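Local coordinates for putative cytoplasmic protein (Enterobacter cloacae, PDB 4HFL) that probably acts as a type VI secretion amidase effector with a papain-like (clan CA) fold that cleaves amide bonds in the cell walls of rival bacteria, at residues 95-99 and 139-143; 125-131 and 169-175; 34-38 and 56-62. All coordinates share one frame; numbering follows the deposited sequence.

Interaction 1 of 3, residues 95-99 and 139-143; sequences VKDMI and TGHVT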
# COMPACT_ATOMS: atom_id res chain seq x y z
N VAL A 95 -5.17 -1.81 6.38
CA VAL A 95 -5.16 -1.58 4.94
C VAL A 95 -6.30 -0.66 4.47
O VAL A 95 -6.14 0.10 3.51
CB VAL A 95 -5.08 -2.91 4.14
CG1 VAL A 95 -6.44 -3.62 4.13
CG2 VAL A 95 -4.59 -2.65 2.73
N LYS A 96 -7.44 -0.72 5.16
CA LYS A 96 -8.59 0.13 4.82
C LYS A 96 -8.23 1.61 4.99
O LYS A 96 -8.70 2.48 4.24
CB LYS A 96 -9.79 -0.24 5.70
CG LYS A 96 -10.25 0.85 6.65
CD LYS A 96 -10.62 0.27 8.01
CE LYS A 96 -10.96 1.40 8.99
NZ LYS A 96 -11.06 0.93 10.40
N ASP A 97 -7.37 1.89 5.97
CA ASP A 97 -6.93 3.26 6.24
C ASP A 97 -6.00 3.77 5.13
O ASP A 97 -6.09 4.92 4.72
CB ASP A 97 -6.20 3.34 7.58
CG ASP A 97 -7.13 3.11 8.77
OD1 ASP A 97 -8.36 3.23 8.61
OD2 ASP A 97 -6.61 2.85 9.87
N MET A 98 -5.10 2.91 4.67
CA MET A 98 -4.19 3.29 3.59
C MET A 98 -5.01 3.54 2.31
O MET A 98 -4.81 4.54 1.59
CB MET A 98 -3.15 2.19 3.36
CG MET A 98 -2.19 2.44 2.21
SD MET A 98 -1.35 4.05 2.28
CE MET A 98 -0.46 3.92 3.84
N ILE A 99 -5.95 2.63 2.08
CA ILE A 99 -6.85 2.70 0.93
C ILE A 99 -7.65 4.00 0.94
O ILE A 99 -7.76 4.67 -0.10
CB ILE A 99 -7.78 1.45 0.88
CG1 ILE A 99 -6.97 0.21 0.45
CG2 ILE A 99 -8.92 1.67 -0.08
CD1 ILE A 99 -7.78 -1.11 0.42
N THR A 139 -11.50 -7.27 2.11
CA THR A 139 -10.12 -6.86 2.39
C THR A 139 -9.49 -6.31 1.14
O THR A 139 -10.18 -6.12 0.11
CB THR A 139 -9.28 -8.03 2.97
OG1 THR A 139 -7.92 -7.62 3.12
CG2 THR A 139 -9.34 -9.23 2.04
N GLY A 140 -8.19 -6.05 1.20
CA GLY A 140 -7.52 -5.42 0.08
C GLY A 140 -6.02 -5.56 0.13
O GLY A 140 -5.47 -6.07 1.12
N HIS A 141 -5.36 -5.12 -0.93
CA HIS A 141 -3.91 -5.14 -1.00
C HIS A 141 -3.44 -3.94 -1.82
O HIS A 141 -3.96 -3.66 -2.90
CB HIS A 141 -3.39 -6.44 -1.63
CG HIS A 141 -1.90 -6.48 -1.79
ND1 HIS A 141 -1.04 -6.77 -0.75
CD2 HIS A 141 -1.11 -6.25 -2.87
CE1 HIS A 141 0.21 -6.73 -1.18
NE2 HIS A 141 0.19 -6.42 -2.47
N VAL A 142 -2.47 -3.21 -1.29
CA VAL A 142 -1.97 -2.03 -1.97
C VAL A 142 -0.53 -2.31 -2.37
O VAL A 142 0.25 -2.81 -1.56
CB VAL A 142 -2.03 -0.81 -1.05
CG1 VAL A 142 -1.47 0.42 -1.77
CG2 VAL A 142 -3.46 -0.56 -0.59
N THR A 143 -0.18 -2.02 -3.62
CA THR A 143 1.18 -2.35 -4.08
C THR A 143 1.55 -1.43 -5.24
O THR A 143 0.82 -0.47 -5.54
CB THR A 143 1.29 -3.86 -4.49
OG1 THR A 143 2.66 -4.21 -4.73
CG2 THR A 143 0.47 -4.16 -5.74
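Val142 sets its CG2 branch against the first turn of helix 95-106, where it overlaps three apolar side chains from one side of that turn. The nearest is Ile99, whose CG1 lies 3.7 Å from Val142 CG2, the two side chains crossing at a slant. Val95 slides past Val142 in the opposite direction and brings CG2 to 4.1 Å from Val142 CG2. Met98 touches more lightly: its CG stands 4.3 Å from the same Val142 CG2, while its sulfur end turns away toward helix 59-69.

Helix and strand segments cross at 58° with their axes 8.5 Å apart, so a helix is laid slantwise over one face of an antiparallel sheet, at its edge strand 138-145. This is consistent with the α+β packing of papain-like folds. Ile129 on the next strand widens the apolar patch, touching both Ile99 and Val142.

At Gly140 the packing reaches the strand backbone itself. With CG1 anti to the carbonyl carbon of its own residue (chi1 -72°) and an extended chi2, Ile99 extends toward the strand until CD1 is 4.3 Å from Gly140 CA. Val95 spreads its two methyls beside the Gly140 carbonyl, CG2 at 3.9 Å from Gly140 O. His141 points away from the helix, and its NE2 is hydrogen-bonded to Asp152 OD1.

Interaction 2 of 3, residues 125-131 and 169-175; sequences QGIIIFT and NATFWSL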
# COMPACT_ATOMS: atom_id res chain seq x y z
N GLN A 125 2.12 2.39 -15.28
CA GLN A 125 2.95 2.13 -14.10
C GLN A 125 2.48 3.06 -12.97
O GLN A 125 2.16 4.23 -13.22
CB GLN A 125 4.45 2.36 -14.41
CG GLN A 125 4.85 3.81 -14.70
CD GLN A 125 6.33 3.95 -15.01
OE1 GLN A 125 6.97 2.99 -15.47
NE2 GLN A 125 6.89 5.15 -14.77
N GLY A 126 2.41 2.54 -11.75
CA GLY A 126 2.00 3.38 -10.64
C GLY A 126 1.58 2.61 -9.40
O GLY A 126 2.01 1.48 -9.17
N ILE A 127 0.74 3.24 -8.59
CA ILE A 127 0.23 2.64 -7.37
C ILE A 127 -1.09 1.95 -7.66
O ILE A 127 -1.97 2.53 -8.29
CB ILE A 127 -0.04 3.72 -6.30
CG1 ILE A 127 1.27 4.36 -5.85
CG2 ILE A 127 -0.80 3.12 -5.10
CD1 ILE A 127 1.06 5.51 -4.87
N ILE A 128 -1.26 0.72 -7.18
CA ILE A 128 -2.50 -0.02 -7.45
C ILE A 128 -3.09 -0.64 -6.17
O ILE A 128 -2.35 -1.18 -5.34
CB ILE A 128 -2.29 -1.07 -8.59
CG1 ILE A 128 -3.63 -1.56 -9.14
CG2 ILE A 128 -1.42 -2.24 -8.13
CD1 ILE A 128 -3.47 -2.37 -10.43
N ILE A 129 -4.41 -0.52 -6.01
CA ILE A 129 -5.13 -1.12 -4.89
C ILE A 129 -6.09 -2.18 -5.41
O ILE A 129 -6.96 -1.88 -6.24
CB ILE A 129 -6.03 -0.08 -4.18
CG1 ILE A 129 -5.22 1.09 -3.61
CG2 ILE A 129 -6.88 -0.75 -3.09
CD1 ILE A 129 -6.11 2.21 -3.09
N PHE A 130 -5.98 -3.40 -4.89
CA PHE A 130 -6.88 -4.49 -5.24
C PHE A 130 -7.79 -4.72 -4.05
O PHE A 130 -7.30 -4.99 -2.97
CB PHE A 130 -6.08 -5.78 -5.44
CG PHE A 130 -5.08 -5.72 -6.57
CD1 PHE A 130 -5.49 -5.84 -7.89
CD2 PHE A 130 -3.73 -5.55 -6.30
CE1 PHE A 130 -4.56 -5.80 -8.92
CE2 PHE A 130 -2.80 -5.52 -7.33
CZ PHE A 130 -3.22 -5.64 -8.64
N THR A 131 -9.11 -4.64 -4.21
CA THR A 131 -9.98 -4.97 -3.08
C THR A 131 -10.87 -6.13 -3.44
O THR A 131 -11.07 -6.41 -4.62
CB THR A 131 -10.86 -3.80 -2.66
OG1 THR A 131 -11.56 -3.32 -3.81
CG2 THR A 131 -10.00 -2.67 -2.07
N ASN A 169 -12.40 -5.26 -7.45
CA ASN A 169 -12.05 -3.94 -7.96
C ASN A 169 -10.54 -3.77 -8.00
O ASN A 169 -9.82 -4.36 -7.18
CB ASN A 169 -12.64 -2.83 -7.07
CG ASN A 169 -12.23 -1.43 -7.54
OD1 ASN A 169 -11.15 -0.92 -7.20
ND2 ASN A 169 -13.10 -0.81 -8.33
N ALA A 170 -10.05 -2.98 -8.96
CA ALA A 170 -8.68 -2.48 -8.89
C ALA A 170 -8.77 -1.00 -9.14
O ALA A 170 -9.53 -0.55 -10.01
CB ALA A 170 -7.80 -3.12 -9.93
N THR A 171 -7.99 -0.24 -8.37
CA THR A 171 -7.98 1.21 -8.40
C THR A 171 -6.51 1.62 -8.48
O THR A 171 -5.67 1.09 -7.74
CB THR A 171 -8.66 1.77 -7.12
OG1 THR A 171 -10.04 1.42 -7.12
CG2 THR A 171 -8.56 3.28 -7.05
N PHE A 172 -6.21 2.55 -9.37
CA PHE A 172 -4.86 2.77 -9.85
C PHE A 172 -4.56 4.24 -10.14
O PHE A 172 -5.39 4.94 -10.77
CB PHE A 172 -4.65 1.97 -11.13
CG PHE A 172 -3.40 2.34 -11.88
CD1 PHE A 172 -2.20 1.73 -11.56
CD2 PHE A 172 -3.42 3.28 -12.91
CE1 PHE A 172 -1.03 2.06 -12.24
CE2 PHE A 172 -2.25 3.62 -13.59
CZ PHE A 172 -1.06 3.01 -13.26
N TRP A 173 -3.38 4.68 -9.69
CA TRP A 173 -2.82 6.01 -10.02
C TRP A 173 -1.50 5.86 -10.76
O TRP A 173 -0.59 5.15 -10.30
CB TRP A 173 -2.51 6.81 -8.74
CG TRP A 173 -3.72 7.21 -7.90
CD1 TRP A 173 -4.33 8.42 -7.88
CD2 TRP A 173 -4.40 6.39 -6.94
NE1 TRP A 173 -5.38 8.41 -6.99
CE2 TRP A 173 -5.44 7.18 -6.40
CE3 TRP A 173 -4.25 5.07 -6.49
CZ2 TRP A 173 -6.33 6.69 -5.43
CZ3 TRP A 173 -5.13 4.59 -5.54
CH2 TRP A 173 -6.16 5.40 -5.02
N SER A 174 -1.37 6.54 -11.89
CA SER A 174 -0.11 6.56 -12.63
C SER A 174 0.96 7.32 -11.85
O SER A 174 0.69 8.38 -11.26
CB SER A 174 -0.29 7.23 -14.01
OG SER A 174 -0.94 6.36 -14.91
N LEU A 175 2.18 6.80 -11.87
CA LEU A 175 3.32 7.54 -11.36
C LEU A 175 4.33 7.72 -12.48
O LEU A 175 4.55 6.79 -13.27
CB LEU A 175 3.96 6.83 -10.15
CG LEU A 175 3.10 6.59 -8.90
CD1 LEU A 175 3.95 5.93 -7.81
CD2 LEU A 175 2.47 7.87 -8.35
O HOH W 1 1.31 5.14 -16.50
O HOH W 2 -9.72 -1.16 -5.10
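Trp173 and Ile129 meet at a ring edge, one of several diagonal contacts that side chains make across two central strands of the four-stranded antiparallel sheet, as in papain-like folds. The segments 126-131 and 169-174 run antiparallel, at 167°, paired residue by residue from Gly126 with Ser174 to Thr131 with Asn169. Hydrogen-bonded pairs such as Ile129 with Thr171 (Ile129 N to Thr171 O 2.7 Å, N-H...O 171°) alternate with non-hydrogen-bonded ones such as Ile128 with Phe172.

On the face carrying Ile127, Ile129 and Trp173, Ile129 CD1 reaches the six-membered rim of the indole, 3.6 Å from Trp173 CZ3. Ile127 is flanked by this indole and by Leu175, whose CD1 packs 3.7 Å from Ile127 CG1. The indole nitrogen is satisfied beyond the strands by Gly107 O, and helix 95-106 covers this face through Ile99 and Leu106.

On the other face Phe172 swings its ring over toward the neighbouring strand: with CG anti to the backbone N (chi1 168°), CE1 comes 3.5 Å from Gly126 N. Ile128 CB lies at that ring's edge, whereas Ile128 CG1 lies over one face of the Phe130 ring, offset toward the rim.

Where the pairing runs out, Gln125 grips Leu175 twice. Leu175 N donates to Gln125 O over 2.9 Å, and the Gln125 side chain, extended beyond CG, runs past Leu175 and donates from NE2 to Leu175 O at 3.2 Å, the acceptor lying almost in the plane of the Gln125 amide.

Interaction 3 of 3, residues 34-38 and 56-62; sequences NVEQV and KNACPIR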
# COMPACT_ATOMS: atom_id res chain seq x y z
N ASN A 34 8.69 -10.21 4.38
CA ASN A 34 7.55 -10.59 5.22
C ASN A 34 7.40 -9.66 6.43
O ASN A 34 8.36 -8.98 6.83
CB ASN A 34 7.64 -12.06 5.66
CG ASN A 34 8.85 -12.34 6.56
OD1 ASN A 34 8.98 -11.77 7.65
ND2 ASN A 34 9.72 -13.26 6.12
N VAL A 35 6.20 -9.67 7.03
CA VAL A 35 5.83 -8.74 8.10
C VAL A 35 6.82 -8.68 9.27
O VAL A 35 7.20 -7.60 9.73
CB VAL A 35 4.37 -9.00 8.62
CG1 VAL A 35 4.22 -10.42 9.14
CG2 VAL A 35 3.98 -8.01 9.70
N GLU A 36 7.26 -9.84 9.74
CA GLU A 36 8.15 -9.88 10.90
C GLU A 36 9.52 -9.29 10.56
O GLU A 36 10.12 -8.60 11.38
CB GLU A 36 8.24 -11.29 11.51
CG GLU A 36 8.06 -12.46 10.54
CD GLU A 36 6.59 -12.83 10.27
OE1 GLU A 36 5.80 -12.99 11.23
OE2 GLU A 36 6.24 -12.99 9.08
N GLN A 37 9.98 -9.52 9.33
CA GLN A 37 11.21 -8.90 8.83
C GLN A 37 11.04 -7.37 8.64
O GLN A 37 11.99 -6.59 8.85
CB GLN A 37 11.64 -9.57 7.52
CG GLN A 37 12.29 -10.94 7.68
CD GLN A 37 13.66 -10.87 8.32
OE1 GLN A 37 13.79 -10.74 9.54
NE2 GLN A 37 14.70 -10.95 7.50
N VAL A 38 9.83 -6.97 8.25
CA VAL A 38 9.47 -5.55 8.12
C VAL A 38 9.56 -4.85 9.48
O VAL A 38 10.05 -3.72 9.57
CB VAL A 38 8.05 -5.38 7.51
CG1 VAL A 38 7.57 -3.95 7.64
CG2 VAL A 38 8.04 -5.80 6.04
N LYS A 56 -0.51 -7.75 11.84
CA LYS A 56 -0.27 -8.96 11.06
C LYS A 56 -0.19 -8.70 9.56
O LYS A 56 0.19 -9.59 8.78
CB LYS A 56 -1.35 -10.01 11.36
CG LYS A 56 -1.36 -10.53 12.80
CD LYS A 56 -2.63 -11.36 13.07
CE LYS A 56 -2.66 -11.90 14.48
NZ LYS A 56 -3.99 -12.51 14.79
N ASN A 57 -0.54 -7.48 9.14
CA ASN A 57 -0.49 -7.11 7.73
C ASN A 57 0.66 -6.14 7.44
O ASN A 57 0.69 -5.00 7.93
CB ASN A 57 -1.84 -6.53 7.28
CG ASN A 57 -2.01 -6.54 5.76
OD1 ASN A 57 -1.09 -6.92 5.02
ND2 ASN A 57 -3.18 -6.12 5.29
N ALA A 58 1.62 -6.61 6.65
CA ALA A 58 2.80 -5.82 6.30
C ALA A 58 2.43 -4.71 5.32
O ALA A 58 3.09 -3.67 5.26
CB ALA A 58 3.88 -6.72 5.71
N CYS A 59 1.36 -4.92 4.56
CA CYS A 59 1.01 -4.06 3.42
C CYS A 59 0.87 -2.54 3.72
O CYS A 59 1.55 -1.71 3.07
CB CYS A 59 -0.20 -4.63 2.67
SG CYS A 59 -0.99 -3.49 1.55
N PRO A 60 0.02 -2.16 4.69
CA PRO A 60 -0.13 -0.72 4.98
C PRO A 60 1.12 -0.10 5.60
O PRO A 60 1.34 1.11 5.45
CB PRO A 60 -1.29 -0.69 5.99
CG PRO A 60 -1.31 -2.09 6.60
CD PRO A 60 -0.91 -2.99 5.49
N ILE A 61 1.94 -0.92 6.27
CA ILE A 61 3.17 -0.43 6.88
C ILE A 61 4.22 -0.17 5.81
O ILE A 61 4.90 0.87 5.82
CB ILE A 61 3.71 -1.44 7.93
CG1 ILE A 61 2.58 -1.92 8.84
CG2 ILE A 61 4.84 -0.81 8.76
CD1 ILE A 61 2.97 -3.04 9.81
N ARG A 62 4.35 -1.11 4.88
CA ARG A 62 5.19 -0.95 3.70
C ARG A 62 4.81 0.33 2.98
O ARG A 62 5.66 1.20 2.72
CB ARG A 62 4.96 -2.10 2.72
CG ARG A 62 5.59 -3.43 3.09
CD ARG A 62 5.60 -4.35 1.87
NE ARG A 62 5.82 -5.75 2.23
CZ ARG A 62 4.90 -6.70 2.13
NH1 ARG A 62 3.69 -6.42 1.67
NH2 ARG A 62 5.19 -7.95 2.50
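Ala58 fits its single methyl against the first turn of helix 35-42, with CB 3.7 Å from both CA and CB of Val35. Here the two backbones come closest, the Val35 and Ala58 CA atoms being 4.6 Å apart, and this small residue lets them do so. The other side of the methyl is taken by Arg62, four residues further on: its guanidinium is laid flat so that Ala58 CB sits over the centre of one face, 3.6 Å above the plane. The methyl is therefore held between a helix and a charged plate. The plate in turn is fixed by hydrogen bonding of Arg62 NH2 to Val33 O and by a salt bridge of NH1 to Asp152.

Deeper in, the packing slackens a little but stays apolar. Val38 CG2 is 4.3 Å from Ala58 CB, while Val38 CG1 faces Ile61 CG2, and Ile50 of helix 44-52 touches both Val35 and Ile61.

Toward solvent the contact thins out. Val35 CG1 passes Lys56 O at 4.1 Å, but the Lys56 side chain points away, as does that of Asn34. Asn34 instead caps its own helix, OD1 accepting from Gln37 N at 3.0 Å.

A second asparagine cap sits on the opposing segment, where Asn57 OD1 accepts from Cys59 N, the donor standing well above the carbonyl plane. Asn57 precedes the turn that presents the cysteine side chain to the sheet, and Cys59 touches His141 there. A cysteine at a helix start facing a strand histidine is consistent with the active site of papain-like amidases.

From the N terminus, interaction 3 comes first: residues 56-62 return to 34-38 and close a largely helical loop that includes helix 44-52. It is complete before the others begin. Residues 95-99 then open interaction 1 and 125-131 open interaction 2; 139-143 close the former before 169-175 close the latter, so these two cross. They share one sheet, strands 126-133 and 138-145 being neighbours in it, and meet where Ile99 packs on Ile129. Interactions 1 and 3 touch around Cys59, whereas 2 and 3 lie on opposite sides of the chain's centre. Helix 95-106 and strand 138-145 thus join the helical part to the sheet.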